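TouB protein (Pseudomonas stutzeri, PDB 2INC) is a small ubiquitin-like component of the toluene o-xylene monooxygenase system and is probably involved in its monooxygenase activity. Local coordinates at residues I4-E9 against L77-M82; V17-E22 against M64-A69. One frame throughout, in Å; residues are numbered along the deposited sequence.

Both contacts belong to one ubiquitin-like fold and share a sheet: interaction 1 pairs strands 2-8 and 76-82 near its middle, while interaction 2 lies where outer strand 14-19 runs out into a turn and meets the loop carrying 64-69. Their centres are about 14 Å apart, interaction 1 lying about 4 Å and interaction 2 about 10 Å from the centre of the chain. Strands 2-8 and 14-19 are neighbours in the sheet, and a probable hydrogen bond of 2.8 Å from V17 N to I4 O joins the contacts directly. I4 CG1 and V19 CG1, 3.8 Å apart, continue the link. Along the chain, interaction 2 is nested inside interaction 1.

Interaction 1: residues I4-E9 against L77-M82; sequences IMSNFE and LDIIFM
Parallel beta pairing in the interior of a ubiquitin-like fold joins I4-E9 to L77-M82, N-terminal strand beside C-terminal strand. The evidence is a backbone ladder in which S6, N7 and F8 pair with L77, D78 and I79. L77 N donates to M5 O at 2.8 Å, almost straight at 172°, and N7 grips both sides of D78, its N bonding to L77 O and its O accepting from I79 N. Past the end of strand 2-8, E9 N still reaches I79 O at 2.7 Å.

The side chains divide between two faces. With S6, F8, L77 and I79 the sheet turns toward helix 25-33, where I79 touches A29 and F8 touches A33. I79 CG2 approaches F8 CE1 at 3.6 Å, the two side chains crossing near a right angle, while its CD1 reaches back to S6. F8 CE2 also meets F81 CZ at 3.8 Å, the latter at the edge of the F8 ring. On the face of N7 and D78, amide and carboxylate run side by side with planes 62° apart; N7 ND2 donates to D78 OD1, whose position is less certain, and to the backbone of another protein's chain. D78 OD2 forms a salt bridge with R52.

E9 closes the far end. With CG anti to its backbone N (chi1 178°) and the chain extended beyond, its carboxylate lies alongside strand 77-82, where OE1 accepts from F81 N at 2.6 Å and sits at the F81 ring edge. The carboxylate thus takes the acceptor place beyond the strand end, and its bond from F81 N would probably favour the ionised form of E9.

Interaction 2: residues V17-E22 against M64-A69; sequences VPVDTE and MIVSDA
I65 turns CG1 into the cleft between its own N and carbonyl carbon (chi1 82°), carrying CD1 onto the turn at T21 and E22, while V66, with CG1 anti to its N, spreads both methyls over D20 and T21. I65 CD1 rests 3.4 Å from T21 O and 3.5 Å from E22 OE2. The E22 chain folds its carboxylate back beside I65, so that the two side chains lie side by side and point the same way. Were I65 cut back to an alanine, the CD1 methyl would be gone, and the T21 carbonyl oxygen and the E22 carboxylate would probably lose the group packed against them, leaving the carboxylate freer to turn.

V66 CG2 approaches D20 O at 3.4 Å and V19 CG2 at 4.0 Å; CG1 lies against T21 CA. Inward, V19 and V66 both touch V28 of helix 25-33, so this apolar pair ties the end of strand 14-19 and the 64-69 loop to one helix.

Within the ubiquitin-like fold this is the connection leading from strand 14-19 into helix 25-33, packed against the long loop that precedes strand 76-82. An Asx turn shapes it: D20 OD2 accepts from E22 N at 2.8 Å, met on the anti side of the carboxylate and 30° out of its plane. D20 N in turn bonds to D23 OD2.

Within 64-69, D68 N bonds to I65 O and A69 N to V66 O, two successive i to i+3 turn bonds. A single hydrogen bond crosses between the segments, from S67 N to T21 O at 2.8 Å, lying in the carbonyl plane on a lone pair with an N-H...O angle of 153°. S67 CB comes 3.2 Å from the same T21 O.

Interaction 1: residues I4-E9 against L77-M82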
loop_
_atom_site.group_PDB
_atom_site.type_symbol
_atom_site.label_atom_id
_atom_site.label_comp_id
_atom_site.label_asym_id
_atom_site.label_seq_id
_atom_site.Cartn_x
_atom_site.Cartn_y
_atom_site.Cartn_z
ATOM N N ILE C 4 7.881 -36.191 44.479
ATOM C CA ILE C 4 9.253 -35.766 44.360
ATOM C C ILE C 4 9.521 -35.316 42.921
ATOM O O ILE C 4 8.734 -35.609 41.992
ATOM C CB ILE C 4 10.285 -36.874 44.808
ATOM C CG1 ILE C 4 10.105 -38.159 44.006
ATOM C CG2 ILE C 4 10.187 -37.149 46.341
ATOM C CD1 ILE C 4 11.036 -38.323 42.863
ATOM N N MET C 5 10.649 -34.635 42.753
ATOM C CA MET C 5 11.179 -34.205 41.441
ATOM C C MET C 5 12.422 -35.031 41.082
ATOM O O MET C 5 13.438 -35.035 41.797
ATOM C CB MET C 5 11.549 -32.681 41.436
ATOM C CG MET C 5 10.379 -31.721 41.827
ATOM S SD MET C 5 8.899 -31.978 40.843
ATOM C CE MET C 5 7.897 -30.562 41.323
ATOM N N SER C 6 12.341 -35.697 39.950
ATOM C CA SER C 6 13.347 -36.652 39.527
ATOM C C SER C 6 14.258 -36.007 38.531
ATOM O O SER C 6 13.788 -35.609 37.480
ATOM C CB SER C 6 12.609 -37.810 38.835
ATOM O OG SER C 6 13.525 -38.641 38.133
ATOM N N ASN C 7 15.545 -35.911 38.867
ATOM C CA ASN C 7 16.599 -35.457 37.992
ATOM C C ASN C 7 17.410 -36.727 37.597
ATOM O O ASN C 7 18.347 -37.141 38.297
ATOM C CB ASN C 7 17.510 -34.474 38.764
ATOM C CG ASN C 7 18.523 -33.782 37.877
ATOM O OD1 ASN C 7 18.349 -33.690 36.657
ATOM N ND2 ASN C 7 19.581 -33.268 38.482
ATOM N N PHE C 8 17.023 -37.343 36.486
ATOM C CA PHE C 8 17.530 -38.652 36.117
ATOM C C PHE C 8 18.848 -38.527 35.353
ATOM O O PHE C 8 18.976 -37.648 34.468
ATOM C CB PHE C 8 16.483 -39.399 35.299
ATOM C CG PHE C 8 16.669 -40.893 35.338
ATOM C CD1 PHE C 8 15.936 -41.670 36.240
ATOM C CD2 PHE C 8 17.587 -41.521 34.501
ATOM C CE1 PHE C 8 16.098 -43.068 36.293
ATOM C CE2 PHE C 8 17.764 -42.917 34.566
ATOM C CZ PHE C 8 17.027 -43.671 35.472
ATOM N N GLU C 9 19.843 -39.369 35.689
ATOM C CA GLU C 9 21.169 -39.181 35.103
ATOM C C GLU C 9 21.075 -39.319 33.604
ATOM O O GLU C 9 20.359 -40.205 33.094
ATOM C CB GLU C 9 22.195 -40.170 35.654
ATOM C CG GLU C 9 23.566 -40.024 35.025
ATOM C CD GLU C 9 24.634 -40.866 35.746
ATOM O OE1 GLU C 9 24.297 -41.633 36.680
ATOM O OE2 GLU C 9 25.812 -40.755 35.360
ATOM N N LEU C 77 15.531 -35.062 43.666
ATOM C CA LEU C 77 16.406 -36.232 43.854
ATOM C C LEU C 77 17.117 -36.584 42.561
ATOM O O LEU C 77 16.467 -36.735 41.512
ATOM C CB LEU C 77 15.546 -37.427 44.294
ATOM C CG LEU C 77 14.746 -37.276 45.574
ATOM C CD1 LEU C 77 13.866 -38.513 45.796
ATOM C CD2 LEU C 77 15.645 -36.974 46.771
ATOM N N ASP C 78 18.444 -36.719 42.616
ATOM C CA ASP C 78 19.216 -37.259 41.489
ATOM C C ASP C 78 19.066 -38.784 41.445
ATOM O O ASP C 78 19.065 -39.428 42.498
ATOM C CB ASP C 78 20.689 -36.910 41.649
ATOM C CG ASP C 78 20.928 -35.435 41.666
ATOM O OD1 ASP C 78 20.123 -34.708 40.993
ATOM O OD2 ASP C 78 21.903 -35.013 42.346
ATOM N N ILE C 79 18.863 -39.345 40.262
ATOM C CA ILE C 79 18.789 -40.793 40.128
ATOM C C ILE C 79 19.963 -41.112 39.241
ATOM O O ILE C 79 20.005 -40.732 38.042
ATOM C CB ILE C 79 17.448 -41.315 39.550
ATOM C CG1 ILE C 79 16.260 -40.767 40.326
ATOM C CG2 ILE C 79 17.351 -42.846 39.697
ATOM C CD1 ILE C 79 15.918 -39.384 39.911
ATOM N N ILE C 80 20.956 -41.747 39.858
ATOM C CA ILE C 80 22.255 -41.966 39.224
ATOM C C ILE C 80 22.598 -43.466 39.019
ATOM O O ILE C 80 22.152 -44.326 39.787
ATOM C CB ILE C 80 23.378 -41.223 40.005
ATOM C CG1 ILE C 80 23.443 -41.747 41.430
ATOM C CG2 ILE C 80 23.073 -39.704 40.045
ATOM C CD1 ILE C 80 24.526 -41.106 42.319
ATOM N N PHE C 81 23.351 -43.754 37.954
ATOM C CA PHE C 81 23.891 -45.098 37.667
ATOM C C PHE C 81 25.131 -45.356 38.508
ATOM O O PHE C 81 26.147 -44.634 38.402
ATOM C CB PHE C 81 24.257 -45.238 36.189
ATOM C CG PHE C 81 23.099 -45.081 35.275
ATOM C CD1 PHE C 81 22.272 -46.148 35.002
ATOM C CD2 PHE C 81 22.809 -43.844 34.718
ATOM C CE1 PHE C 81 21.176 -46.013 34.173
ATOM C CE2 PHE C 81 21.731 -43.696 33.883
ATOM C CZ PHE C 81 20.899 -44.780 33.609
ATOM N N MET C 82 25.037 -46.389 39.346
ATOM C CA MET C 82 26.196 -46.876 40.103
ATOM C C MET C 82 26.364 -48.421 40.047
ATOM O O MET C 82 25.508 -49.152 39.518
ATOM C CB MET C 82 26.103 -46.379 41.544
ATOM C CG MET C 82 26.515 -44.953 41.695
ATOM S SD MET C 82 26.103 -44.409 43.349
ATOM C CE MET C 82 27.693 -44.603 44.192
#

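Interaction 2: residues V17-E22 against M64-A69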
loop_
_atom_site.group_PDB
_atom_site.type_symbol
_atom_site.label_atom_id
_atom_site.label_comp_id
_atom_site.label_asym_id
_atom_site.label_seq_id
_atom_site.Cartn_x
_atom_site.Cartn_y
_atom_site.Cartn_z
ATOM N N VAL C 17 7.470 -36.917 39.814
ATOM C CA VAL C 17 7.248 -38.368 39.926
ATOM C C VAL C 17 6.646 -38.605 41.321
ATOM O O VAL C 17 7.315 -38.364 42.335
ATOM C CB VAL C 17 8.564 -39.156 39.773
ATOM C CG1 VAL C 17 8.337 -40.641 39.966
ATOM C CG2 VAL C 17 9.169 -38.931 38.405
ATOM N N PRO C 18 5.365 -38.986 41.372
ATOM C CA PRO C 18 4.790 -39.373 42.657
ATOM C C PRO C 18 5.384 -40.704 43.115
ATOM O O PRO C 18 5.568 -41.634 42.314
ATOM C CB PRO C 18 3.292 -39.518 42.359
ATOM C CG PRO C 18 3.180 -39.721 40.906
ATOM C CD PRO C 18 4.401 -39.091 40.263
ATOM N N VAL C 19 5.772 -40.764 44.372
ATOM C CA VAL C 19 6.271 -42.011 44.930
ATOM C C VAL C 19 5.387 -42.287 46.142
ATOM O O VAL C 19 4.497 -41.500 46.435
ATOM C CB VAL C 19 7.774 -41.927 45.336
ATOM C CG1 VAL C 19 8.660 -41.709 44.125
ATOM C CG2 VAL C 19 8.023 -40.862 46.372
ATOM N N ASP C 20 5.623 -43.396 46.835
ATOM C CA ASP C 20 4.904 -43.696 48.076
ATOM C C ASP C 20 5.825 -43.547 49.277
ATOM O O ASP C 20 7.004 -43.851 49.168
ATOM C CB ASP C 20 4.418 -45.132 48.029
ATOM C CG ASP C 20 3.404 -45.418 49.104
ATOM O OD1 ASP C 20 2.197 -45.133 48.875
ATOM O OD2 ASP C 20 3.836 -45.924 50.168
ATOM N N THR C 21 5.304 -43.096 50.418
ATOM C CA THR C 21 6.125 -42.957 51.640
ATOM C C THR C 21 6.731 -44.307 52.112
ATOM O O THR C 21 7.761 -44.350 52.796
ATOM C CB THR C 21 5.309 -42.287 52.792
ATOM O OG1 THR C 21 4.048 -42.959 52.961
ATOM C CG2 THR C 21 5.012 -40.821 52.472
ATOM N N GLU C 22 6.116 -45.400 51.672
ATOM C CA GLU C 22 6.613 -46.752 51.945
ATOM C C GLU C 22 7.651 -47.301 50.935
ATOM O O GLU C 22 8.243 -48.363 51.158
ATOM C CB GLU C 22 5.410 -47.699 52.066
ATOM C CG GLU C 22 4.409 -47.279 53.150
ATOM C CD GLU C 22 5.102 -46.963 54.481
ATOM O OE1 GLU C 22 4.878 -45.848 55.045
ATOM O OE2 GLU C 22 5.895 -47.819 54.942
ATOM N N MET C 64 16.567 -48.036 52.262
ATOM C CA MET C 64 15.987 -46.918 53.000
ATOM C C MET C 64 14.636 -46.529 52.412
ATOM O O MET C 64 14.481 -46.490 51.171
ATOM C CB MET C 64 16.997 -45.778 52.953
ATOM C CG MET C 64 16.415 -44.441 52.657
ATOM S SD MET C 64 16.709 -43.252 53.950
ATOM C CE MET C 64 18.466 -42.912 53.910
ATOM N N ILE C 65 13.641 -46.289 53.263
ATOM C CA ILE C 65 12.304 -45.965 52.734
ATOM C C ILE C 65 12.017 -44.448 52.795
ATOM O O ILE C 65 12.614 -43.716 53.608
ATOM C CB ILE C 65 11.116 -46.826 53.348
ATOM C CG1 ILE C 65 10.646 -46.297 54.699
ATOM C CG2 ILE C 65 11.500 -48.321 53.445
ATOM C CD1 ILE C 65 9.169 -46.539 54.977
ATOM N N VAL C 66 11.127 -44.001 51.909
ATOM C CA VAL C 66 10.877 -42.561 51.697
ATOM C C VAL C 66 10.519 -41.896 53.024
ATOM O O VAL C 66 11.085 -40.854 53.362
ATOM C CB VAL C 66 9.729 -42.316 50.678
ATOM C CG1 VAL C 66 9.197 -40.871 50.793
ATOM C CG2 VAL C 66 10.200 -42.607 49.271
ATOM N N SER C 67 9.603 -42.549 53.762
ATOM C CA SER C 67 9.155 -42.178 55.122
ATOM C C SER C 67 10.286 -41.783 56.071
ATOM O O SER C 67 10.085 -40.957 56.979
ATOM C CB SER C 67 8.434 -43.371 55.742
ATOM O OG SER C 67 7.323 -42.970 56.512
ATOM N N ASP C 68 11.463 -42.366 55.854
ATOM C CA ASP C 68 12.621 -42.182 56.729
ATOM C C ASP C 68 13.666 -41.259 56.137
ATOM O O ASP C 68 14.736 -41.044 56.732
ATOM C CB ASP C 68 13.270 -43.553 57.017
ATOM C CG ASP C 68 12.295 -44.539 57.682
ATOM O OD1 ASP C 68 11.496 -44.093 58.536
ATOM O OD2 ASP C 68 12.325 -45.755 57.357
ATOM N N ALA C 69 13.391 -40.737 54.940
ATOM C CA ALA C 69 14.436 -40.005 54.201
ATOM C C ALA C 69 14.531 -38.519 54.591
ATOM O O ALA C 69 15.553 -37.853 54.296
ATOM C CB ALA C 69 14.281 -40.204 52.655
#